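Local coordinates for 450aa long hypothetical fmu protein (Pyrococcus horikoshii, PDB 2YXL) that probably methylates cytosine at carbon 5 in RNA, using S-adenosylmethionine as methyl donor, as expected for an archaeal member of the RsmB/NOP family, at residues Pro11-Arg16 / Ala47-Val52; Glu20-Gly25 / Asp59-Gln64; Ala88-Ala93 / Trp131-Lys136; Ile96-Asp101 / Tyr140-Lys145. All coordinates share one frame; numbering follows the deposited sequence.

Contact 1 of 4, residues Pro11-Arg16 / Ala47-Val52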
loop_
_atom_site.group_PDB
_atom_site.type_symbol
_atom_site.label_atom_id
_atom_site.label_comp_id
_atom_site.label_asym_id
_atom_site.label_seq_id
_atom_site.Cartn_x
_atom_site.Cartn_y
_atom_site.Cartn_z
ATOM N N PRO A 11 23.716 1.933 15.809
ATOM C CA PRO A 11 25.059 1.956 15.216
ATOM C C PRO A 11 25.127 2.841 13.957
ATOM O O PRO A 11 24.086 3.145 13.374
ATOM C CB PRO A 11 25.305 0.486 14.859
ATOM C CG PRO A 11 23.949 -0.087 14.672
ATOM C CD PRO A 11 23.087 0.606 15.681
ATOM N N PRO A 12 26.347 3.250 13.541
ATOM C CA PRO A 12 26.523 4.143 12.386
ATOM C C PRO A 12 25.841 3.659 11.106
ATOM O O PRO A 12 25.211 4.461 10.409
ATOM C CB PRO A 12 28.044 4.178 12.198
ATOM C CG PRO A 12 28.591 3.883 13.543
ATOM C CD PRO A 12 27.644 2.894 14.151
ATOM N N LYS A 13 25.955 2.364 10.809
ATOM C CA LYS A 13 25.313 1.784 9.626
ATOM C C LYS A 13 23.788 1.843 9.724
ATOM O O LYS A 13 23.096 1.922 8.707
ATOM C CB LYS A 13 25.794 0.347 9.370
ATOM C CG LYS A 13 25.330 -0.697 10.384
ATOM C CD LYS A 13 25.728 -2.098 9.948
ATOM C CE LYS A 13 25.302 -3.144 10.967
ATOM N NZ LYS A 13 25.929 -4.473 10.701
ATOM N N GLY A 14 23.282 1.806 10.957
ATOM C CA GLY A 14 21.852 1.914 11.225
ATOM C C GLY A 14 21.333 3.316 10.977
ATOM O O GLY A 14 20.230 3.490 10.458
ATOM N N ILE A 15 22.135 4.313 11.353
ATOM C CA ILE A 15 21.797 5.721 11.137
ATOM C C ILE A 15 21.734 6.036 9.645
ATOM O O ILE A 15 20.814 6.706 9.187
ATOM C CB ILE A 15 22.788 6.674 11.866
ATOM C CG1 ILE A 15 22.582 6.618 13.388
ATOM C CG2 ILE A 15 22.670 8.115 11.348
ATOM C CD1 ILE A 15 21.225 7.127 13.889
ATOM N N ARG A 16 22.707 5.533 8.892
ATOM C CA ARG A 16 22.737 5.729 7.446
ATOM C C ARG A 16 21.599 4.971 6.771
ATOM O O ARG A 16 21.126 5.368 5.704
ATOM C CB ARG A 16 24.084 5.298 6.864
ATOM C CG ARG A 16 25.275 6.128 7.339
ATOM C CD ARG A 16 26.558 5.732 6.623
ATOM N NE ARG A 16 27.026 4.415 7.047
ATOM C CZ ARG A 16 28.010 4.204 7.916
ATOM N NH1 ARG A 16 28.666 5.224 8.463
ATOM N NH2 ARG A 16 28.341 2.962 8.234
ATOM N N ALA A 47 18.426 -8.964 13.330
ATOM C CA ALA A 47 16.970 -8.889 13.430
ATOM C C ALA A 47 16.511 -7.818 14.418
ATOM O O ALA A 47 15.463 -7.201 14.219
ATOM C CB ALA A 47 16.389 -10.250 13.811
ATOM N N TRP A 48 17.298 -7.608 15.475
ATOM C CA TRP A 48 16.995 -6.597 16.490
ATOM C C TRP A 48 17.088 -5.185 15.915
ATOM O O TRP A 48 16.234 -4.340 16.192
ATOM C CB TRP A 48 17.916 -6.747 17.691
ATOM N N LEU A 49 18.127 -4.942 15.117
ATOM C CA LEU A 49 18.301 -3.663 14.441
ATOM C C LEU A 49 17.260 -3.492 13.339
ATOM O O LEU A 49 16.675 -2.417 13.197
ATOM C CB LEU A 49 19.719 -3.529 13.870
ATOM C CG LEU A 49 20.104 -2.174 13.262
ATOM C CD1 LEU A 49 20.056 -1.066 14.305
ATOM C CD2 LEU A 49 21.479 -2.242 12.617
ATOM N N ASN A 50 17.031 -4.559 12.576
ATOM C CA ASN A 50 16.018 -4.569 11.522
ATOM C C ASN A 50 14.648 -4.165 12.065
ATOM O O ASN A 50 13.942 -3.376 11.443
ATOM C CB ASN A 50 15.944 -5.951 10.863
ATOM C CG ASN A 50 15.331 -5.909 9.471
ATOM O OD1 ASN A 50 14.152 -5.587 9.300
ATOM N ND2 ASN A 50 16.132 -6.250 8.466
ATOM N N ARG A 51 14.301 -4.704 13.233
ATOM C CA ARG A 51 13.039 -4.407 13.911
ATOM C C ARG A 51 12.962 -2.942 14.353
ATOM O O ARG A 51 12.002 -2.241 14.020
ATOM C CB ARG A 51 12.854 -5.348 15.108
ATOM C CG ARG A 51 11.495 -5.261 15.784
ATOM C CD ARG A 51 11.335 -6.319 16.868
ATOM N NE ARG A 51 11.258 -7.676 16.324
ATOM C CZ ARG A 51 12.192 -8.611 16.481
ATOM N NH1 ARG A 51 13.295 -8.359 17.179
ATOM N NH2 ARG A 51 12.020 -9.812 15.944
ATOM N N VAL A 52 13.976 -2.494 15.091
ATOM C CA VAL A 52 14.046 -1.124 15.603
ATOM C C VAL A 52 13.979 -0.073 14.479
ATOM O O VAL A 52 13.215 0.890 14.566
ATOM C CB VAL A 52 15.313 -0.928 16.488
ATOM C CG1 VAL A 52 15.652 0.541 16.673
ATOM C CG2 VAL A 52 15.123 -1.599 17.840
#
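Leu-49, near the start of helix 47-75, is the side chain through which this helix meets the first turn of helix 12-24, and its course can be followed outward from the backbone. Leu-49 sets off toward the 11-16 segment. Beyond CB, the chain stands away from the backbone nitrogen (chi1 -174°), which carries CG on across the gap and places both methyls against the ring of Pro-11. CD1 lies 3.7 Å from Pro-11 CD. CD2 touches the same ring further along, 3.9 Å from Pro-11 CG. This second methyl also comes near the first helical turn, loosely, with Leu-49 CD2 4.4 Å from Gly-14 CA. The aliphatic stem of Lys-13 passes by at a similar, loose distance, while its ammonium group bonds to the carbonyl oxygen of Asp-43.

Pro-11 occupies the N-cap position, where its carbonyl oxygen accepts the amide of Ile-15 at 3.0 Å, so the ring that receives the leucine belongs to a residue fixed at the helix start. Gly-14 presents bare backbone, and the CA atoms of Gly-14 and Leu-49 are 7.4 Å apart. Val-44 also packs on Leu-49. This is helix-helix packing in the all-helical N-terminal region, away from the methyltransferase site. No hydrogen bond joins the two segments: the first turns of the two helices meet through the two methyls of a branched side chain against a proline ring, an apolar contact without directional demands.

Contact 2 of 4, residues Glu20-Gly25 / Asp59-Gln64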
loop_
_atom_site.group_PDB
_atom_site.type_symbol
_atom_site.label_atom_id
_atom_site.label_comp_id
_atom_site.label_asym_id
_atom_site.label_seq_id
_atom_site.Cartn_x
_atom_site.Cartn_y
_atom_site.Cartn_z
ATOM N N GLU A 20 18.640 6.739 4.384
ATOM C CA GLU A 20 18.516 6.280 3.003
ATOM C C GLU A 20 17.130 5.691 2.715
ATOM O O GLU A 20 16.587 5.891 1.629
ATOM C CB GLU A 20 19.642 5.302 2.631
ATOM C CG GLU A 20 19.550 4.750 1.201
ATOM C CD GLU A 20 20.863 4.808 0.421
ATOM O OE1 GLU A 20 20.801 4.817 -0.828
ATOM O OE2 GLU A 20 21.951 4.849 1.036
ATOM N N ALA A 21 16.553 4.991 3.690
ATOM C CA ALA A 21 15.216 4.415 3.531
ATOM C C ALA A 21 14.146 5.499 3.430
ATOM O O ALA A 21 13.227 5.397 2.616
ATOM C CB ALA A 21 14.900 3.451 4.674
ATOM N N ILE A 22 14.279 6.529 4.262
ATOM C CA ILE A 22 13.352 7.655 4.268
ATOM C C ILE A 22 13.514 8.487 2.993
ATOM O O ILE A 22 12.521 8.934 2.407
ATOM C CB ILE A 22 13.511 8.518 5.553
ATOM C CG1 ILE A 22 13.092 7.721 6.803
ATOM C CG2 ILE A 22 12.726 9.818 5.466
ATOM C CD1 ILE A 22 11.651 7.192 6.799
ATOM N N ARG A 23 14.759 8.670 2.557
ATOM C CA ARG A 23 15.038 9.379 1.312
ATOM C C ARG A 23 14.485 8.621 0.109
ATOM O O ARG A 23 13.797 9.207 -0.729
ATOM C CB ARG A 23 16.544 9.641 1.140
ATOM C CG ARG A 23 16.911 10.532 -0.053
ATOM C CD ARG A 23 16.974 9.744 -1.362
ATOM N NE ARG A 23 17.064 10.614 -2.531
ATOM C CZ ARG A 23 16.023 11.190 -3.132
ATOM N NH1 ARG A 23 14.786 11.004 -2.681
ATOM N NH2 ARG A 23 16.224 11.968 -4.187
ATOM N N LEU A 24 14.788 7.326 0.023
ATOM C CA LEU A 24 14.338 6.514 -1.107
ATOM C C LEU A 24 12.832 6.272 -1.086
ATOM O O LEU A 24 12.220 6.073 -2.136
ATOM C CB LEU A 24 15.092 5.184 -1.182
ATOM C CG LEU A 24 16.580 5.198 -1.553
ATOM C CD1 LEU A 24 17.117 3.778 -1.512
ATOM C CD2 LEU A 24 16.843 5.829 -2.914
ATOM N N GLY A 25 12.245 6.306 0.109
ATOM C CA GLY A 25 10.802 6.129 0.285
ATOM C C GLY A 25 9.984 7.221 -0.374
ATOM O O GLY A 25 8.783 7.066 -0.596
ATOM N N ASP A 59 7.126 4.912 11.912
ATOM C CA ASP A 59 6.800 6.025 12.796
ATOM C C ASP A 59 6.968 7.360 12.061
ATOM O O ASP A 59 6.145 8.265 12.218
ATOM C CB ASP A 59 7.675 5.985 14.052
ATOM C CG ASP A 59 7.117 6.826 15.184
ATOM O OD1 ASP A 59 5.954 6.613 15.578
ATOM O OD2 ASP A 59 7.850 7.691 15.699
ATOM N N ILE A 60 8.029 7.470 11.259
ATOM C CA ILE A 60 8.277 8.665 10.454
ATOM C C ILE A 60 7.209 8.812 9.359
ATOM O O ILE A 60 6.638 9.893 9.184
ATOM C CB ILE A 60 9.707 8.673 9.831
ATOM C CG1 ILE A 60 10.777 8.737 10.931
ATOM C CG2 ILE A 60 9.871 9.844 8.859
ATOM C CD1 ILE A 60 12.178 8.366 10.482
ATOM N N MET A 61 6.941 7.727 8.636
ATOM C CA MET A 61 5.923 7.733 7.586
ATOM C C MET A 61 4.564 8.155 8.141
ATOM O O MET A 61 3.889 9.008 7.565
ATOM C CB MET A 61 5.822 6.360 6.899
ATOM C CG MET A 61 7.050 5.972 6.075
ATOM S SD MET A 61 7.524 7.263 4.910
ATOM C CE MET A 61 8.909 6.506 4.068
ATOM N N LYS A 62 4.191 7.567 9.275
ATOM C CA LYS A 62 2.914 7.833 9.933
ATOM C C LYS A 62 2.753 9.290 10.377
ATOM O O LYS A 62 1.669 9.859 10.244
ATOM C CB LYS A 62 2.751 6.874 11.117
ATOM C CG LYS A 62 1.417 6.914 11.838
ATOM C CD LYS A 62 1.200 5.656 12.680
ATOM C CE LYS A 62 2.260 5.484 13.776
ATOM N NZ LYS A 62 2.095 4.190 14.519
ATOM N N LYS A 63 3.830 9.889 10.881
ATOM C CA LYS A 63 3.778 11.239 11.455
ATOM C C LYS A 63 4.421 12.304 10.557
ATOM O O LYS A 63 4.656 13.435 10.996
ATOM C CB LYS A 63 4.454 11.249 12.828
ATOM C CG LYS A 63 3.875 10.258 13.814
ATOM C CD LYS A 63 4.772 10.120 15.029
ATOM C CE LYS A 63 4.160 9.183 16.056
ATOM N NZ LYS A 63 5.126 8.895 17.150
ATOM N N GLN A 64 4.682 11.935 9.303
ATOM C CA GLN A 64 5.454 12.753 8.365
ATOM C C GLN A 64 5.043 14.223 8.359
ATOM O O GLN A 64 5.892 15.114 8.499
ATOM C CB GLN A 64 5.350 12.171 6.954
ATOM C CG GLN A 64 6.464 12.594 6.015
ATOM C CD GLN A 64 6.155 12.284 4.563
ATOM O OE1 GLN A 64 6.848 11.490 3.927
ATOM N NE2 GLN A 64 5.110 12.911 4.029
#
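The ammonium nitrogen of Lys-63 is gripped from within its own helix: Lys-63 NZ lies 2.9 Å from Asp-59 OD1, on the syn side and 16° out of the carboxylate plane, with a weak second bond to Asp-59 OD2. This salt bridge spans one helical turn, and the lysine also makes a cation-pi contact with Phe-99. Both residues are buried, so their pairing probably offsets much of the cost of enclosing the charges.

The contact with helix 12-24 is made by the neighbouring residues Ile-60 and Met-61 and is wholly apolar, part of the helix packing inside the N-terminal region and remote from the methyltransferase site. Ile-22 and Ile-60 set off toward each other and cross at a slant. Ile-22 CD1 lies 3.8 Å from Ile-60 CG2, and one atom back along the chain Ile-22 CG1 lies 3.8 Å from Ile-60 CD1. Met-61 starts out at an angle to the partner helix, but a bend at its second torsion (chi2 -51°) swings the thioether round until Met-61 CE is 3.9 Å from Ile-22 CD1. The same methyl lies near the bare backbone of Gly-25, 4.2 Å from Gly-25 CA.

Phe-57 adds to the cover on Ile-22, and Ile-60 also rests on Asp-95 of helix 84-99. Chemically the two tasks are divided: the ion pair forms within helix 47-75, though Lys-63 also reaches Phe-99, while hydrocarbon and one thioether methyl join that helix to its partner.

Contact 3 of 4, residues Ala88-Ala93 / Trp131-Lys136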
loop_
_atom_site.group_PDB
_atom_site.type_symbol
_atom_site.label_atom_id
_atom_site.label_comp_id
_atom_site.label_asym_id
_atom_site.label_seq_id
_atom_site.Cartn_x
_atom_site.Cartn_y
_atom_site.Cartn_z
ATOM N N ALA A 88 15.312 14.148 4.561
ATOM C CA ALA A 88 15.274 12.810 5.145
ATOM C C ALA A 88 16.013 12.763 6.482
ATOM O O ALA A 88 15.506 12.198 7.451
ATOM C CB ALA A 88 15.849 11.786 4.174
ATOM N N ALA A 89 17.196 13.370 6.540
ATOM C CA ALA A 89 17.978 13.394 7.777
ATOM C C ALA A 89 17.252 14.161 8.880
ATOM O O ALA A 89 17.212 13.711 10.030
ATOM C CB ALA A 89 19.360 13.973 7.537
ATOM N N LEU A 90 16.672 15.305 8.524
ATOM C CA LEU A 90 15.930 16.122 9.477
ATOM C C LEU A 90 14.715 15.368 10.029
ATOM O O LEU A 90 14.442 15.424 11.229
ATOM C CB LEU A 90 15.521 17.460 8.851
ATOM C CG LEU A 90 16.615 18.507 8.591
ATOM C CD1 LEU A 90 16.048 19.700 7.857
ATOM C CD2 LEU A 90 17.289 18.959 9.893
ATOM N N ARG A 91 14.014 14.643 9.159
ATOM C CA ARG A 91 12.868 13.830 9.571
ATOM C C ARG A 91 13.274 12.731 10.559
ATOM O O ARG A 91 12.611 12.515 11.577
ATOM C CB ARG A 91 12.168 13.222 8.352
ATOM C CG ARG A 91 11.312 14.209 7.577
ATOM C CD ARG A 91 10.860 13.652 6.234
ATOM N NE ARG A 91 9.833 14.504 5.633
ATOM C CZ ARG A 91 9.309 14.334 4.421
ATOM N NH1 ARG A 91 9.708 13.339 3.635
ATOM N NH2 ARG A 91 8.380 15.174 3.989
ATOM N N VAL A 92 14.374 12.054 10.249
ATOM C CA VAL A 92 14.924 11.012 11.098
ATOM C C VAL A 92 15.306 11.568 12.477
ATOM O O VAL A 92 14.955 10.981 13.511
ATOM C CB VAL A 92 16.136 10.330 10.408
ATOM C CG1 VAL A 92 16.949 9.496 11.395
ATOM C CG2 VAL A 92 15.666 9.475 9.234
ATOM N N ALA A 93 16.000 12.707 12.481
ATOM C CA ALA A 93 16.478 13.324 13.721
ATOM C C ALA A 93 15.340 13.835 14.606
ATOM O O ALA A 93 15.363 13.634 15.820
ATOM C CB ALA A 93 17.473 14.443 13.420
ATOM N N TRP A 131 24.445 19.642 10.790
ATOM C CA TRP A 131 25.247 19.697 12.004
ATOM C C TRP A 131 24.892 20.921 12.851
ATOM O O TRP A 131 24.771 20.821 14.075
ATOM C CB TRP A 131 26.730 19.716 11.622
ATOM C CG TRP A 131 27.676 19.395 12.736
ATOM C CD1 TRP A 131 28.151 18.159 13.077
ATOM C CD2 TRP A 131 28.280 20.322 13.643
ATOM N NE1 TRP A 131 29.009 18.259 14.145
ATOM C CE2 TRP A 131 29.108 19.574 14.515
ATOM C CE3 TRP A 131 28.200 21.711 13.810
ATOM C CZ2 TRP A 131 29.854 20.170 15.541
ATOM C CZ3 TRP A 131 28.947 22.307 14.828
ATOM C CH2 TRP A 131 29.760 21.532 15.683
ATOM N N ASP A 132 24.708 22.061 12.184
ATOM C CA ASP A 132 24.327 23.320 12.827
ATOM C C ASP A 132 22.914 23.310 13.424
ATOM O O ASP A 132 22.612 24.112 14.308
ATOM C CB ASP A 132 24.449 24.489 11.839
ATOM C CG ASP A 132 25.885 24.906 11.587
ATOM O OD1 ASP A 132 26.772 24.573 12.406
ATOM O OD2 ASP A 132 26.133 25.589 10.571
ATOM N N LEU A 133 22.054 22.416 12.939
ATOM C CA LEU A 133 20.665 22.359 13.400
ATOM C C LEU A 133 20.404 21.367 14.536
ATOM O O LEU A 133 19.392 21.477 15.237
ATOM C CB LEU A 133 19.722 22.039 12.237
ATOM C CG LEU A 133 19.504 23.111 11.173
ATOM C CD1 LEU A 133 18.804 22.481 9.987
ATOM C CD2 LEU A 133 18.716 24.301 11.718
ATOM N N LEU A 134 21.305 20.405 14.709
ATOM C CA LEU A 134 21.086 19.304 15.644
ATOM C C LEU A 134 20.656 19.709 17.061
ATOM O O LEU A 134 19.688 19.162 17.590
ATOM C CB LEU A 134 22.290 18.362 15.693
ATOM C CG LEU A 134 22.188 17.044 14.919
ATOM C CD1 LEU A 134 22.770 15.944 15.792
ATOM C CD2 LEU A 134 20.749 16.684 14.554
ATOM N N ASP A 135 21.370 20.665 17.653
ATOM C CA ASP A 135 21.067 21.143 19.003
ATOM C C ASP A 135 19.672 21.757 19.129
ATOM O O ASP A 135 18.973 21.509 20.115
ATOM C CB ASP A 135 22.139 22.124 19.495
ATOM C CG ASP A 135 23.357 21.422 20.088
ATOM O OD1 ASP A 135 24.365 22.110 20.354
ATOM O OD2 ASP A 135 23.314 20.188 20.292
ATOM N N LYS A 136 19.271 22.544 18.131
ATOM C CA LYS A 136 17.928 23.134 18.083
ATOM C C LYS A 136 16.843 22.056 18.121
ATOM O O LYS A 136 15.832 22.206 18.811
ATOM C CB LYS A 136 17.759 24.004 16.831
ATOM C CG LYS A 136 18.448 25.371 16.888
ATOM C CD LYS A 136 17.500 26.478 17.367
ATOM C CE LYS A 136 17.671 26.800 18.855
ATOM N NZ LYS A 136 18.906 27.596 19.126
#
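Leu-90 and Leu-133 provide one of the two apolar contacts between residues 88-93 and 131-136, and Ala-93 with Leu-134 the other. In the first pair a single methyl from each residue does the touching, Leu-90 CD2 lying 3.8 Å from Leu-133 CD1, and the two side chains cross at about a right angle. Leu-133 sets off toward the 88-93 segment. Leu-90 leaves its helix obliquely; its CG stands opposite the carbonyl carbon (chi1 -72°), and its CD2 methyl covers the remaining distance. In the second pair the short side chain is on helix 84-99: Ala-93 CB faces the partner helix and meets Leu-134 CD2 at 4.1 Å. Here the backbones come nearest, with the CA atoms of Ala-93 and Leu-134 7.8 Å apart. Phe-130, also of helix 124-138, packs against both Leu-90 and Ala-93 and extends the apolar surface.

Ionic interactions involve other residues of the two helices. Arg-91 makes salt bridges to Glu-26 and Asp-68, and Asp-135 pairs with Arg-111 of helix 104-121. That arginine also makes a cation-pi contact with Trp-131, whose indole meets Trp-112 edge to face.

Helix 124-138 is kinked within this segment, its regular hydrogen bonding interrupted at the amides of Asp-135 and Lys-136. With no polar bond crossing between the segments, dispersion and the exclusion of water are what the interface itself contributes to the packing of the N-terminal helical region, far from the methyltransferase site.

Contact 4 of 4, residues Ile96-Asp101 / Tyr140-Lys145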
loop_
_atom_site.group_PDB
_atom_site.type_symbol
_atom_site.label_atom_id
_atom_site.label_comp_id
_atom_site.label_asym_id
_atom_site.label_seq_id
_atom_site.Cartn_x
_atom_site.Cartn_y
_atom_site.Cartn_z
ATOM N N ILE A 96 13.470 10.808 16.103
ATOM C CA ILE A 96 14.273 10.158 17.132
ATOM C C ILE A 96 14.308 11.004 18.410
ATOM O O ILE A 96 14.146 10.474 19.511
ATOM C CB ILE A 96 15.687 9.781 16.609
ATOM C CG1 ILE A 96 15.593 8.514 15.750
ATOM C CG2 ILE A 96 16.657 9.556 17.755
ATOM C CD1 ILE A 96 16.852 8.170 14.975
ATOM N N ALA A 97 14.483 12.315 18.249
ATOM C CA ALA A 97 14.550 13.239 19.384
ATOM C C ALA A 97 13.222 13.382 20.130
ATOM O O ALA A 97 13.206 13.451 21.358
ATOM C CB ALA A 97 15.056 14.605 18.938
ATOM N N LEU A 98 12.117 13.424 19.392
ATOM C CA LEU A 98 10.804 13.641 19.999
ATOM C C LEU A 98 10.177 12.386 20.590
ATOM O O LEU A 98 9.469 12.466 21.592
ATOM C CB LEU A 98 9.824 14.264 18.998
ATOM C CG LEU A 98 10.018 15.700 18.498
ATOM C CD1 LEU A 98 8.796 16.118 17.686
ATOM C CD2 LEU A 98 10.270 16.684 19.636
ATOM N N PHE A 99 10.434 11.233 19.977
ATOM C CA PHE A 99 9.656 10.034 20.292
ATOM C C PHE A 99 10.422 8.830 20.846
ATOM O O PHE A 99 9.857 8.040 21.595
ATOM C CB PHE A 99 8.830 9.605 19.072
ATOM C CG PHE A 99 7.899 10.672 18.563
ATOM C CD1 PHE A 99 6.763 11.031 19.286
ATOM C CD2 PHE A 99 8.155 11.314 17.357
ATOM C CE1 PHE A 99 5.902 12.018 18.819
ATOM C CE2 PHE A 99 7.300 12.302 16.879
ATOM C CZ PHE A 99 6.172 12.656 17.611
ATOM N N HIS A 100 11.695 8.690 20.491
ATOM C CA HIS A 100 12.402 7.435 20.753
ATOM C C HIS A 100 13.512 7.486 21.801
ATOM O O HIS A 100 14.223 6.496 21.987
ATOM C CB HIS A 100 12.898 6.817 19.443
ATOM C CG HIS A 100 11.818 6.632 18.425
ATOM N ND1 HIS A 100 10.755 5.775 18.616
ATOM C CD2 HIS A 100 11.628 7.205 17.212
ATOM C CE1 HIS A 100 9.960 5.826 17.563
ATOM N NE2 HIS A 100 10.468 6.684 16.696
ATOM N N ASP A 101 13.652 8.627 22.475
ATOM C CA ASP A 101 14.597 8.787 23.593
ATOM C C ASP A 101 15.954 8.091 23.358
ATOM O O ASP A 101 16.259 7.076 24.003
ATOM C CB ASP A 101 13.952 8.308 24.908
ATOM C CG ASP A 101 14.749 8.711 26.144
ATOM O OD1 ASP A 101 15.673 9.547 26.030
ATOM O OD2 ASP A 101 14.450 8.186 27.239
ATOM N N TYR A 140 14.095 21.356 21.163
ATOM C CA TYR A 140 12.769 21.801 20.735
ATOM C C TYR A 140 11.667 21.390 21.710
ATOM O O TYR A 140 11.531 20.212 22.047
ATOM C CB TYR A 140 12.445 21.289 19.324
ATOM C CG TYR A 140 11.002 21.496 18.917
ATOM C CD1 TYR A 140 10.548 22.744 18.492
ATOM C CD2 TYR A 140 10.088 20.446 18.966
ATOM C CE1 TYR A 140 9.221 22.940 18.124
ATOM C CE2 TYR A 140 8.759 20.630 18.600
ATOM C CZ TYR A 140 8.333 21.878 18.180
ATOM O OH TYR A 140 7.019 22.059 17.818
ATOM N N LYS A 141 10.880 22.375 22.142
ATOM C CA LYS A 141 9.727 22.133 23.013
ATOM C C LYS A 141 8.424 21.954 22.220
ATOM O O LYS A 141 7.925 22.908 21.617
ATOM C CB LYS A 141 9.588 23.220 24.101
ATOM C CG LYS A 141 10.193 24.598 23.775
ATOM C CD LYS A 141 9.244 25.488 22.972
ATOM C CE LYS A 141 9.774 26.916 22.854
ATOM N NZ LYS A 141 10.918 27.034 21.900
ATOM N N PRO A 142 7.876 20.720 22.215
ATOM C CA PRO A 142 6.644 20.396 21.491
ATOM C C PRO A 142 5.443 21.138 22.069
ATOM O O PRO A 142 5.081 20.932 23.232
ATOM C CB PRO A 142 6.494 18.880 21.698
ATOM C CG PRO A 142 7.847 18.408 22.123
ATOM C CD PRO A 142 8.416 19.539 22.911
ATOM N N ASN A 143 4.837 21.995 21.250
ATOM C CA ASN A 143 3.778 22.890 21.703
ATOM C C ASN A 143 2.545 22.884 20.783
ATOM O O ASN A 143 2.462 23.690 19.850
ATOM C CB ASN A 143 4.344 24.310 21.866
ATOM C CG ASN A 143 3.369 25.268 22.533
ATOM O OD1 ASN A 143 2.570 24.877 23.388
ATOM N ND2 ASN A 143 3.441 26.537 22.149
ATOM N N PRO A 144 1.591 21.960 21.029
ATOM C CA PRO A 144 0.327 21.984 20.287
ATOM C C PRO A 144 -0.667 22.974 20.907
ATOM O O PRO A 144 -1.214 22.723 21.988
ATOM C CB PRO A 144 -0.188 20.537 20.400
ATOM C CG PRO A 144 0.779 19.806 21.314
ATOM C CD PRO A 144 1.631 20.841 21.986
ATOM N N LYS A 145 -0.880 24.093 20.217
ATOM C CA LYS A 145 -1.740 25.178 20.697
ATOM C C LYS A 145 -3.196 25.025 20.244
ATOM O O LYS A 145 -4.106 24.963 21.074
ATOM C CB LYS A 145 -1.177 26.543 20.268
ATOM C CG LYS A 145 -0.354 26.504 18.976
ATOM C CD LYS A 145 -0.025 27.892 18.441
ATOM C CE LYS A 145 -1.016 28.330 17.371
ATOM N NZ LYS A 145 -0.588 29.592 16.707
#
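One methyl of Leu-98 makes the closest approaches of this contact, touching both Tyr-140 and Pro-142 in the loop that follows helix 124-138. The close part is at the phenol ring. Leu-98 CD2 lies in the plane of that ring at its edge, 3.8 Å from Tyr-140 CD2, so the methyl meets the C-H edge of the ring and covers neither of its faces. The tyrosine ring is extended away from its backbone nitrogen (chi1 170°), and its far end is secured by a hydrogen bond between OH and Glu-73 of helix 47-75, which helps to fix the edge against which Leu-98 packs. Behind the methyl, Leu-98 CB lies 3.7 Å above the plane of the adjacent Phe-99 ring, near its edge.

Leu-98 belongs to the last turn of helix 84-99, and the contact therefore ties the end of that helix to the linker leading into helix 147-155. The helices concerned form part of the all-helical N-terminal region, which in bacterial Fmu/RsmB resembles the antiterminator NusB.

Toward solvent the packing thins. Pro-142 is exposed; the proline ring and the leucine run antiparallel, side by side, and touch where Leu-98 CD2 approaches Pro-142 CG at 3.9 Å. Lys-141, between the two contacting loop residues, is exposed as well and leaves the backbone on the side away from the helix.

All four contacts lie in the helical N-terminal region, away from the sinefungin pocket of the methyltransferase domain. Contacts 1 and 2 both join helix 12-24 to helix 47-75, their centres 15 Å apart; contacts 3 and 4 both use helix 84-99, their centres 13 Å apart. Within each pair the segments alternate along the chain, and the first pair closes before the second opens. The pairs are directly connected: Ile-60 CD1 of contact 2 lies 3.9 Å from Val-92 CA of contact 3, and contacts 2 and 4 touch as well. The four contacts thus belong to one packed helical region, with contact 4 adding the loop at its edge.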